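Local atomic coordinates of Two-component sensor histidine kinase (Nostoc sp., PDB entry 6OZB), a protein that probably senses light through a bilin held in its GAF domain, here phycoerythrobilin, and passes the signal on as a two-component sensor histidine kinase. Residues I36-A41 / I66-I70; T49-Y55 / L165-S171. The protein carries 1 engineered substitution. One frame throughout, in Å; residues are numbered along the deposited sequence. Where two conformers were deposited one is given.

The GAF fold of this chain illustrates how one strand, paired on both edges, can connect the helix-covered side of a sheet with its bilin side. From the N terminus, helix 32-47 leads into strand 51-57, which turns back as strand 63-70; interaction 1 closes this short loop by bringing 66-70 against 36-41. Interaction 2 closes a far longer one, 110 residues on, when strand 161-170 returns to lie beside strand 51-57. The two closures cross: 49-55 falls between the segments of interaction 1, and its partner 165-171 lies beyond both. Strand 51-57 is the middle one of these three strands, joined to 63-70 and 161-170.

Interaction 1. Residues I36-A41 / I66-I70; sequences ITATTA and IAESI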
ATOM      1  N   ILE C  36      -5.981  -7.249  34.223  1.00 19.35           N
ATOM      2  CA  ILE C  36      -6.429  -6.986  32.860  1.00 18.56           C
ATOM      3  C   ILE C  36      -7.458  -5.858  32.817  1.00 19.92           C
ATOM      4  O   ILE C  36      -7.382  -4.990  31.955  1.00 23.22           O
ATOM      5  CB  ILE C  36      -7.007  -8.259  32.230  1.00 18.72           C
ATOM      6  CG1 ILE C  36      -5.872  -9.213  31.904  1.00 17.08           C
ATOM      7  CG2 ILE C  36      -7.717  -7.981  30.975  1.00 21.36           C
ATOM      8  CD1 ILE C  36      -6.362 -10.629  31.713  1.00 23.74           C
ATOM      9  N   THR C  37      -8.385  -5.869  33.759  1.00 16.50           N
ATOM     10  CA  THR C  37      -9.431  -4.832  33.844  1.00 19.04           C
ATOM     11  C   THR C  37      -8.822  -3.460  34.066  1.00 31.00           C
ATOM     12  O   THR C  37      -9.104  -2.511  33.323  1.00 22.32           O
ATOM     13  CB  THR C  37     -10.431  -5.145  34.973  1.00 23.18           C
ATOM     14  OG1 THR C  37     -11.188  -6.327  34.641  1.00 24.17           O
ATOM     15  CG2 THR C  37     -11.397  -3.988  35.183  1.00 26.07           C
ATOM     16  N   ALA C  38      -7.928  -3.353  35.034  1.00 23.37           N
ATOM     17  CA  ALA C  38      -7.355  -2.045  35.366  1.00 24.52           C
ATOM     18  C   ALA C  38      -6.482  -1.518  34.254  1.00 23.90           C
ATOM     19  O   ALA C  38      -6.359  -0.306  34.071  1.00 26.98           O
ATOM     20  CB  ALA C  38      -6.558  -2.127  36.664  1.00 30.26           C
ATOM     21  N   THR C  39      -5.937  -2.417  33.450  1.00 21.39           N
ATOM     22  CA  THR C  39      -4.980  -2.035  32.447  1.00 23.92           C
ATOM     23  C   THR C  39      -5.652  -1.405  31.238  1.00 28.10           C
ATOM     24  O   THR C  39      -5.101  -0.502  30.620  1.00 21.28           O
ATOM     25  CB  THR C  39      -4.139  -3.263  31.972  1.00 29.20           C
ATOM     26  OG1 THR C  39      -3.366  -3.783  33.069  1.00 31.96           O
ATOM     27  CG2 THR C  39      -3.215  -2.884  30.828  1.00 30.21           C
ATOM     28  N   THR C  40      -6.828  -1.882  30.860  1.00 26.42           N
ATOM     29  CA  THR C  40      -7.444  -1.360  29.649  0.66 22.75           C
ATOM     30  C   THR C  40      -7.726   0.133  29.775  1.00 16.74           C
ATOM     31  O   THR C  40      -7.597   0.876  28.794  1.00 23.03           O
ATOM     32  CB  THR C  40      -8.739  -2.104  29.293  0.66 29.44           C
ATOM     33  OG1 THR C  40      -9.781  -1.729  30.201  0.66 42.23           O
ATOM     34  CG2 THR C  40      -8.488  -3.603  29.333  0.66 25.10           C
ATOM     35  N   ALA C  41      -8.060   0.627  30.969  1.00 19.54           N
ATOM     36  CA  ALA C  41      -8.331   2.069  31.115  1.00 23.66           C
ATOM     37  C   ALA C  41      -7.086   2.922  30.890  1.00 31.37           C
ATOM     38  O   ALA C  41      -7.146   4.011  30.322  1.00 21.99           O
ATOM     39  CB  ALA C  41      -8.924   2.382  32.490  1.00 28.78           C
ATOM     40  N   ILE C  66     -13.494  -9.330  27.591  1.00 17.16           N
ATOM     41  CA  ILE C  66     -13.381  -9.508  29.045  1.00 16.21           C
ATOM     42  C   ILE C  66     -12.970  -8.234  29.753  1.00 18.55           C
ATOM     43  O   ILE C  66     -13.013  -8.171  30.973  1.00 17.75           O
ATOM     44  CB  ILE C  66     -12.403 -10.640  29.416  1.00 18.17           C
ATOM     45  CG1 ILE C  66     -11.020 -10.423  28.816  1.00 24.77           C
ATOM     46  CG2 ILE C  66     -12.993 -11.963  28.969  1.00 23.45           C
ATOM     47  CD1 ILE C  66      -9.918 -11.220  29.548  1.00 27.83           C
ATOM     48  N   ALA C  67     -12.542  -7.223  28.996  1.00 18.91           N
ATOM     49  CA  ALA C  67     -12.260  -5.906  29.570  1.00 14.92           C
ATOM     50  C   ALA C  67     -12.451  -4.825  28.516  1.00 21.73           C
ATOM     51  O   ALA C  67     -12.201  -5.056  27.326  1.00 20.23           O
ATOM     52  CB  ALA C  67     -10.856  -5.855  30.130  1.00 18.91           C
ATOM     53  N   GLU C  68     -12.854  -3.643  28.968  1.00 19.62           N
ATOM     54  CA  GLU C  68     -13.223  -2.570  28.068  1.00 16.71           C
ATOM     55  C   GLU C  68     -13.141  -1.211  28.766  1.00 19.74           C
ATOM     56  O   GLU C  68     -13.533  -1.067  29.938  1.00 18.41           O
ATOM     57  CB  GLU C  68     -14.623  -2.830  27.550  1.00 16.02           C
ATOM     58  CG  GLU C  68     -15.237  -1.729  26.713  1.00 22.20           C
ATOM     59  CD  GLU C  68     -16.642  -2.071  26.343  1.00 24.29           C
ATOM     60  OE1 GLU C  68     -16.888  -2.343  25.149  1.00 22.61           O
ATOM     61  OE2 GLU C  68     -17.497  -2.102  27.260  1.00 21.19           O
ATOM     62  N   SER C  69     -12.616  -0.224  28.049  1.00 15.91           N
ATOM     63  CA  SER C  69     -12.660   1.155  28.498  1.00 21.45           C
ATOM     64  C   SER C  69     -13.104   2.048  27.350  1.00 13.85           C
ATOM     65  O   SER C  69     -12.579   1.980  26.242  1.00 16.66           O
ATOM     66  CB  SER C  69     -11.288   1.572  29.078  1.00 23.10           C
ATOM     67  OG  SER C  69     -11.273   2.924  29.494  1.00 25.61           O
ATOM     68  N   ILE C  70     -14.127   2.842  27.624  1.00 14.70           N
ATOM     69  CA  ILE C  70     -14.723   3.714  26.637  1.00 16.63           C
ATOM     70  C   ILE C  70     -14.669   5.157  27.110  1.00 20.08           C
ATOM     71  O   ILE C  70     -14.874   5.448  28.276  1.00 22.80           O
ATOM     72  CB  ILE C  70     -16.178   3.294  26.343  1.00 19.79           C
ATOM     73  CG1 ILE C  70     -16.150   1.930  25.632  1.00 17.90           C
ATOM     74  CG2 ILE C  70     -16.915   4.362  25.491  1.00 20.05           C
ATOM     75  CD1 ILE C  70     -17.527   1.310  25.431  1.00 22.90           C
TER
HETATM   76  O   HOH W   1     -13.408  -6.186  33.061  1.00 29.84           O
HETATM   77  O   HOH W   2     -11.608  -0.923  32.363  1.00 50.54           O
HETATM   78  O   HOH W   3      -9.406   5.469  29.952  1.00 28.93           O
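Ile66 and Ile36 open the contact where the strand enters it, their side chains crossing obliquely with Ile66 CD1 4.2 Å from Ile36 CG2. The backbone carbonyl of Ile66 is joined to the helix through water: water 1 donates a hydrogen bond to Ile66 O and also bonds Thr37 OG1, a hydroxyl that is hydrogen-bonded to Glu33 one helical turn back. Next comes Ala67, whose methyl points at the helix and meets two branches. Ile36 CG2 lies 3.9 Å from Ala67 CB, and Thr40 CG2 touches the same atom in the conformer described, one of two deposited. In that conformer CG2 stands anti to the carbonyl carbon of Thr40, while OG1, with chi1 73°, fits between backbone N and carbonyl; one branch thus meets the alanine and the other turns to the polar seam. Glu68 points its CB away from the helix, and its carboxylate is hydrogen-bonded to Ser77 OG and Leu78 N, but the backbone takes part: water 2 donates to Glu68 O and to Thr37 O and, in the same Thr40 conformer, bonds Thr40 OG1 at 2.9 Å, so one molecule spans helix and strand. Ser69 faces the helix again. Its OG comes within 3.5 Å of Ala41 CA, and water 3 connects that hydroxyl to Ala41 O. No direct hydrogen bond crosses the interface, which is a helix laid on a sheet by small side chains and bridging waters, the local axes 7.0 Å apart and inclined by 24°. On the sheet side, strand 51-57 continues the surface, with Ile54 touching both Ile36 and Thr40; Ile66 and Ala67 both face Ile54, a classic beta bulge. Trp163 of strand 161-170 packs against Ile36 and Ile66, while helix 12-27 meets Ala38 and Thr39.

Interaction 2. Residues T49-Y55 / L165-S171; sequences TDRVMIY and LLVSHHS. With PEB (phycoerythrobilin), chain F.
Arg51 and His169, Met53 and Val167, and Tyr55 and Leu165 form the hydrogen-bonded pairs of two antiparallel strands, each joined by two backbone bonds; His169 N to Arg51 O is the shortest, 2.7 Å and nearly straight at 171°. Asp50 and Arg51 both face His169, a classic beta bulge. Side-chain bonds then fasten the bulged end. Ser171 gives both its backbone N and its OG to Asp50 OD2, the hydroxyl at 2.7 Å, while that carboxylate oxygen lies over a face of the His170 ring. Thr49 OG1 and Ser168 OG share a hydrogen bond of 3.0 Å.

Apolar contacts divide between two faces. On one, Leu166 CD1 reaches Val52 CG1 and Ile54 CG1, beneath helices 32-47 and 178-201. On the other, Met53 bends at chi3 (-67°) to bring CE within 3.6 Å of His169 CE1 and close to Val167.

The polar chain on this second face runs to the chromophore. Arg51, whose NH1 is bonded to Pro76 O, directs NH2 to His169 ND1 (3.0 Å) in the guanidinium plane. His169 NE2 in turn donates a weak bond to OD of phycoerythrobilin, 2.7 Å long, and Tyr55 and Leu165 touch its methyls. A central sheet with helices on one face and a bilin on the other is the architecture of phytochrome GAF domains.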
ATOM      1  N   THR C  49      -8.188   6.692  22.042  1.00 17.29           N
ATOM      2  CA  THR C  49      -9.259   6.237  21.175  1.00 18.60           C
ATOM      3  C   THR C  49     -10.554   6.022  21.952  1.00 21.58           C
ATOM      4  O   THR C  49     -10.541   5.944  23.191  1.00 19.30           O
ATOM      5  CB  THR C  49      -8.850   4.950  20.511  1.00 17.79           C
ATOM      6  OG1 THR C  49      -8.373   4.074  21.529  1.00 21.04           O
ATOM      7  CG2 THR C  49      -7.753   5.211  19.493  1.00 19.93           C
ATOM      8  N   ASP C  50     -11.665   5.879  21.234  1.00 18.17           N
ATOM      9  CA  ASP C  50     -12.977   5.848  21.876  1.00 15.58           C
ATOM     10  C   ASP C  50     -13.252   4.579  22.662  1.00 14.35           C
ATOM     11  O   ASP C  50     -14.009   4.629  23.607  1.00 17.98           O
ATOM     12  CB  ASP C  50     -14.093   6.007  20.854  1.00 18.21           C
ATOM     13  CG  ASP C  50     -14.133   7.382  20.194  1.00 18.42           C
ATOM     14  OD1 ASP C  50     -13.816   8.407  20.848  1.00 19.03           O
ATOM     15  OD2 ASP C  50     -14.521   7.419  18.991  1.00 18.77           O
ATOM     16  N   ARG C  51     -12.681   3.445  22.239  1.00 16.57           N
ATOM     17  CA  ARG C  51     -12.984   2.149  22.867  1.00 19.60           C
ATOM     18  C   ARG C  51     -11.786   1.230  22.722  1.00 19.83           C
ATOM     19  O   ARG C  51     -11.328   0.985  21.607  1.00 18.29           O
ATOM     20  CB  ARG C  51     -14.244   1.522  22.236  1.00 20.10           C
ATOM     21  CG  ARG C  51     -14.636   0.114  22.756  1.00 16.66           C
ATOM     22  CD  ARG C  51     -16.043  -0.317  22.306  1.00 18.98           C
ATOM     23  NE  ARG C  51     -16.116  -0.557  20.863  1.00 16.78           N
ATOM     24  CZ  ARG C  51     -17.238  -0.635  20.158  1.00 21.48           C
ATOM     25  NH1 ARG C  51     -18.425  -0.486  20.736  1.00 21.47           N
ATOM     26  NH2 ARG C  51     -17.171  -0.837  18.849  1.00 20.18           N
ATOM     27  N   VAL C  52     -11.257   0.766  23.859  1.00 13.12           N
ATOM     28  CA  VAL C  52     -10.180  -0.224  23.887  1.00 14.73           C
ATOM     29  C   VAL C  52     -10.715  -1.430  24.631  1.00 17.13           C
ATOM     30  O   VAL C  52     -11.375  -1.282  25.651  1.00 14.70           O
ATOM     31  CB  VAL C  52      -8.917   0.315  24.553  1.00 15.77           C
ATOM     32  CG1 VAL C  52      -7.867  -0.768  24.752  1.00 15.64           C
ATOM     33  CG2 VAL C  52      -8.349   1.437  23.701  1.00 22.64           C
ATOM     34  N   MET C  53     -10.460  -2.614  24.086  1.00 15.81           N
ATOM     35  CA  MET C  53     -10.963  -3.871  24.655  1.00 13.34           C
ATOM     36  C   MET C  53      -9.877  -4.918  24.689  1.00 18.21           C
ATOM     37  O   MET C  53      -8.966  -4.895  23.865  1.00 18.22           O
ATOM     38  CB  MET C  53     -12.128  -4.389  23.839  1.00 15.33           C
ATOM     39  CG  MET C  53     -13.261  -3.407  23.723  1.00 27.36           C
ATOM     40  SD  MET C  53     -14.488  -4.000  22.561  1.00 26.72           S
ATOM     41  CE  MET C  53     -13.551  -3.912  21.063  1.00 23.92           C
ATOM     42  N   ILE C  54      -9.978  -5.837  25.647  1.00 17.70           N
ATOM     43  CA  ILE C  54      -9.195  -7.055  25.580  1.00 15.69           C
ATOM     44  C   ILE C  54     -10.180  -8.198  25.347  1.00 16.40           C
ATOM     45  O   ILE C  54     -11.211  -8.324  26.028  1.00 15.39           O
ATOM     46  CB  ILE C  54      -8.337  -7.237  26.839  1.00 17.67           C
ATOM     47  CG1 ILE C  54      -7.259  -6.149  26.823  1.00 26.44           C
ATOM     48  CG2 ILE C  54      -7.725  -8.649  26.873  1.00 21.93           C
ATOM     49  CD1 ILE C  54      -6.267  -6.217  27.898  1.00 37.63           C
ATOM     50  N   TYR C  55      -9.875  -8.970  24.321  1.00 17.37           N
ATOM     51  CA  TYR C  55     -10.703 -10.053  23.812  1.00 15.30           C
ATOM     52  C   TYR C  55      -9.984 -11.355  24.143  1.00 19.41           C
ATOM     53  O   TYR C  55      -8.819 -11.479  23.837  1.00 21.99           O
ATOM     54  CB  TYR C  55     -10.889  -9.870  22.299  1.00 17.10           C
ATOM     55  CG  TYR C  55     -11.789 -10.815  21.602  1.00 21.08           C
ATOM     56  CD1 TYR C  55     -13.177 -10.704  21.689  1.00 23.37           C
ATOM     57  CD2 TYR C  55     -11.266 -11.796  20.788  1.00 21.28           C
ATOM     58  CE1 TYR C  55     -13.995 -11.576  21.024  1.00 20.24           C
ATOM     59  CE2 TYR C  55     -12.077 -12.649  20.106  1.00 19.77           C
ATOM     60  CZ  TYR C  55     -13.442 -12.548  20.227  1.00 21.73           C
ATOM     61  OH  TYR C  55     -14.257 -13.418  19.538  1.00 24.44           O
ATOM     62  N   LEU C 165      -6.669 -10.725  22.106  1.00 18.76           N
ATOM     63  CA  LEU C 165      -6.356  -9.548  21.285  1.00 16.58           C
ATOM     64  C   LEU C 165      -6.474  -8.298  22.119  1.00 13.78           C
ATOM     65  O   LEU C 165      -7.401  -8.192  22.940  1.00 18.37           O
ATOM     66  CB  LEU C 165      -7.327  -9.419  20.093  1.00 16.99           C
ATOM     67  CG  LEU C 165      -7.546 -10.633  19.183  1.00 16.63           C
ATOM     68  CD1 LEU C 165      -8.655 -10.414  18.157  1.00 19.56           C
ATOM     69  CD2 LEU C 165      -6.241 -10.979  18.472  1.00 19.37           C
ATOM     70  N   LEU C 166      -5.584  -7.339  21.866  1.00 13.58           N
ATOM     71  CA  LEU C 166      -5.782  -5.958  22.295  1.00 14.93           C
ATOM     72  C   LEU C 166      -6.393  -5.207  21.114  1.00 15.37           C
ATOM     73  O   LEU C 166      -5.808  -5.182  20.016  1.00 14.71           O
ATOM     74  CB  LEU C 166      -4.479  -5.315  22.724  1.00 15.66           C
ATOM     75  CG  LEU C 166      -4.500  -3.846  23.111  1.00 18.31           C
ATOM     76  CD1 LEU C 166      -5.351  -3.675  24.361  1.00 18.64           C
ATOM     77  CD2 LEU C 166      -3.084  -3.356  23.339  1.00 17.07           C
ATOM     78  N   VAL C 167      -7.587  -4.665  21.322  1.00 14.26           N
ATOM     79  CA  VAL C 167      -8.374  -4.047  20.251  1.00 14.00           C
ATOM     80  C   VAL C 167      -8.655  -2.572  20.543  1.00 15.45           C
ATOM     81  O   VAL C 167      -9.169  -2.237  21.603  1.00 19.54           O
ATOM     82  CB  VAL C 167      -9.709  -4.744  20.046  1.00 16.25           C
ATOM     83  CG1 VAL C 167     -10.449  -4.182  18.829  1.00 18.35           C
ATOM     84  CG2 VAL C 167      -9.521  -6.215  19.837  1.00 18.69           C
ATOM     85  N   SER C 168      -8.341  -1.702  19.590  1.00 14.25           N
ATOM     86  CA  SER C 168      -8.559  -0.270  19.735  1.00 14.32           C
ATOM     87  C   SER C 168      -9.469   0.218  18.610  1.00 13.35           C
ATOM     88  O   SER C 168      -9.093   0.124  17.449  1.00 17.50           O
ATOM     89  CB  SER C 168      -7.215   0.452  19.694  1.00 18.35           C
ATOM     90  OG  SER C 168      -7.349   1.872  19.776  1.00 21.93           O
ATOM     91  N   HIS C 169     -10.661   0.694  18.967  1.00 12.81           N
ATOM     92  CA  HIS C 169     -11.660   1.201  18.017  1.00 11.33           C
ATOM     93  C   HIS C 169     -11.825   2.709  18.156  1.00 16.08           C
ATOM     94  O   HIS C 169     -11.802   3.241  19.271  1.00 18.37           O
ATOM     95  CB  HIS C 169     -13.037   0.608  18.255  1.00 16.17           C
ATOM     96  CG  HIS C 169     -13.187  -0.826  17.847  1.00 16.71           C
ATOM     97  ND1 HIS C 169     -14.299  -1.575  18.186  1.00 16.36           N
ATOM     98  CD2 HIS C 169     -12.395  -1.637  17.114  1.00 16.26           C
ATOM     99  CE1 HIS C 169     -14.184  -2.788  17.672  1.00 20.89           C
ATOM    100  NE2 HIS C 169     -13.042  -2.849  17.012  1.00 17.33           N
ATOM    101  N   HIS C 170     -12.037   3.389  17.029  1.00 14.51           N
ATOM    102  CA  HIS C 170     -12.315   4.820  17.038  1.00 12.82           C
ATOM    103  C   HIS C 170     -13.385   5.170  16.040  1.00 13.96           C
ATOM    104  O   HIS C 170     -13.434   4.597  14.942  1.00 18.32           O
ATOM    105  CB  HIS C 170     -11.048   5.598  16.754  1.00 15.04           C
ATOM    106  CG  HIS C 170     -11.086   6.998  17.243  1.00 13.31           C
ATOM    107  ND1 HIS C 170     -11.264   7.314  18.572  1.00 15.33           N
ATOM    108  CD2 HIS C 170     -10.982   8.172  16.583  1.00 16.53           C
ATOM    109  CE1 HIS C 170     -11.249   8.628  18.711  1.00 19.14           C
ATOM    110  NE2 HIS C 170     -11.065   9.171  17.525  1.00 19.59           N
ATOM    111  N   SER C 171     -14.258   6.100  16.435  1.00 14.67           N
ATOM    112  CA  SER C 171     -15.421   6.506  15.628  1.00 14.16           C
ATOM    113  C   SER C 171     -15.073   7.490  14.509  1.00 21.52           C
ATOM    114  O   SER C 171     -15.924   7.834  13.671  1.00 21.17           O
ATOM    115  CB  SER C 171     -16.486   7.154  16.521  1.00 19.25           C
ATOM    116  OG  SER C 171     -16.060   8.427  16.985  1.00 21.37           O
TER
HETATM  117  CHC PEB F 900     -13.038  -9.514  14.544  1.00 20.30           C
HETATM  118  NC  PEB F 900     -12.206  -9.826  12.176  1.00 21.58           N
HETATM  119  C1C PEB F 900     -11.041  -9.819  11.473  1.00 20.45           C
HETATM  120  C2C PEB F 900      -9.993  -9.537  12.314  1.00 22.80           C
HETATM  121  C3C PEB F 900     -10.507  -9.369  13.581  1.00 21.96           C
HETATM  122  C4C PEB F 900     -11.903  -9.556  13.480  1.00 16.88           C
HETATM  123  CMC PEB F 900      -9.610  -9.070  14.769  1.00 26.08           C
HETATM  124  CAC PEB F 900      -8.509  -9.446  11.824  1.00 15.89           C
HETATM  125  CBC PEB F 900      -8.262  -8.146  11.078  1.00 21.89           C
HETATM  126  CGC PEB F 900      -8.084  -7.040  12.086  1.00 28.33           C
HETATM  127  O1C PEB F 900      -7.163  -7.150  12.944  1.00 24.48           O
HETATM  128  O2C PEB F 900      -8.831  -6.016  12.070  1.00 21.85           O
HETATM  129  ND  PEB F 900     -12.404  -7.418  15.599  1.00 28.29           N
HETATM  130  C1D PEB F 900     -12.616  -8.913  15.792  1.00 27.37           C
HETATM  131  C2D PEB F 900     -13.712  -8.966  16.748  1.00 25.39           C
HETATM  132  C3D PEB F 900     -14.154  -7.706  17.087  1.00 28.86           C
HETATM  133  C4D PEB F 900     -13.394  -6.698  16.446  1.00 33.05           C
HETATM  134  CMD PEB F 900     -14.359 -10.300  17.212  1.00 28.57           C
HETATM  135  CAD PEB F 900     -15.390  -7.445  17.968  1.00 48.75           C
HETATM  136  CBD PEB F 900     -15.323  -6.463  18.920  1.00 56.99           C
HETATM  137  OD  PEB F 900     -13.496  -5.484  16.547  1.00 29.20           O
HETATM  138  NA  PEB F 900     -16.262 -11.285   9.561  1.00 24.13           N
HETATM  139  C1A PEB F 900     -17.604 -11.431  10.008  1.00 30.03           C
HETATM  140  C2A PEB F 900     -18.358 -12.310   9.045  1.00 25.55           C
HETATM  141  C3A PEB F 900     -17.379 -12.732   7.960  1.00 25.94           C
HETATM  142  C4A PEB F 900     -16.055 -12.044   8.345  1.00 25.41           C
HETATM  143  CMA PEB F 900     -19.037 -13.524   9.753  1.00 28.90           C
HETATM  144  CBA PEB F 900     -19.047 -12.948   6.015  1.00 26.91           C
HETATM  145  OA  PEB F 900     -18.040 -10.928  11.030  1.00 28.26           O
HETATM  146  CHA PEB F 900     -14.945 -12.102   7.555  1.00 19.65           C
HETATM  147  CAA PEB F 900     -17.707 -12.371   6.508  1.00 23.54           C
HETATM  148  NB  PEB F 900     -13.157 -11.002   9.265  1.00 17.61           N
HETATM  149  C1B PEB F 900     -13.604 -11.492   7.955  1.00 19.17           C
HETATM  150  C2B PEB F 900     -12.552 -11.361   6.975  1.00 17.53           C
HETATM  151  C3B PEB F 900     -11.430 -10.778   7.646  1.00 17.51           C
HETATM  152  C4B PEB F 900     -11.769 -10.544   9.095  1.00 21.89           C
HETATM  153  CHB PEB F 900     -10.852 -10.014   9.967  1.00 18.16           C
HETATM  154  CMB PEB F 900     -12.652 -11.770   5.540  1.00 20.81           C
HETATM  155  CAB PEB F 900     -10.094 -10.441   7.019  1.00 17.13           C
HETATM  156  CBB PEB F 900     -10.081  -8.972   6.656  1.00 17.57           C
HETATM  157  CGB PEB F 900      -8.777  -8.765   5.883  1.00 22.39           C
HETATM  158  O1B PEB F 900      -7.684  -8.927   6.504  1.00 27.88           O
HETATM  159  O2B PEB F 900      -8.805  -8.478   4.661  1.00 17.11           O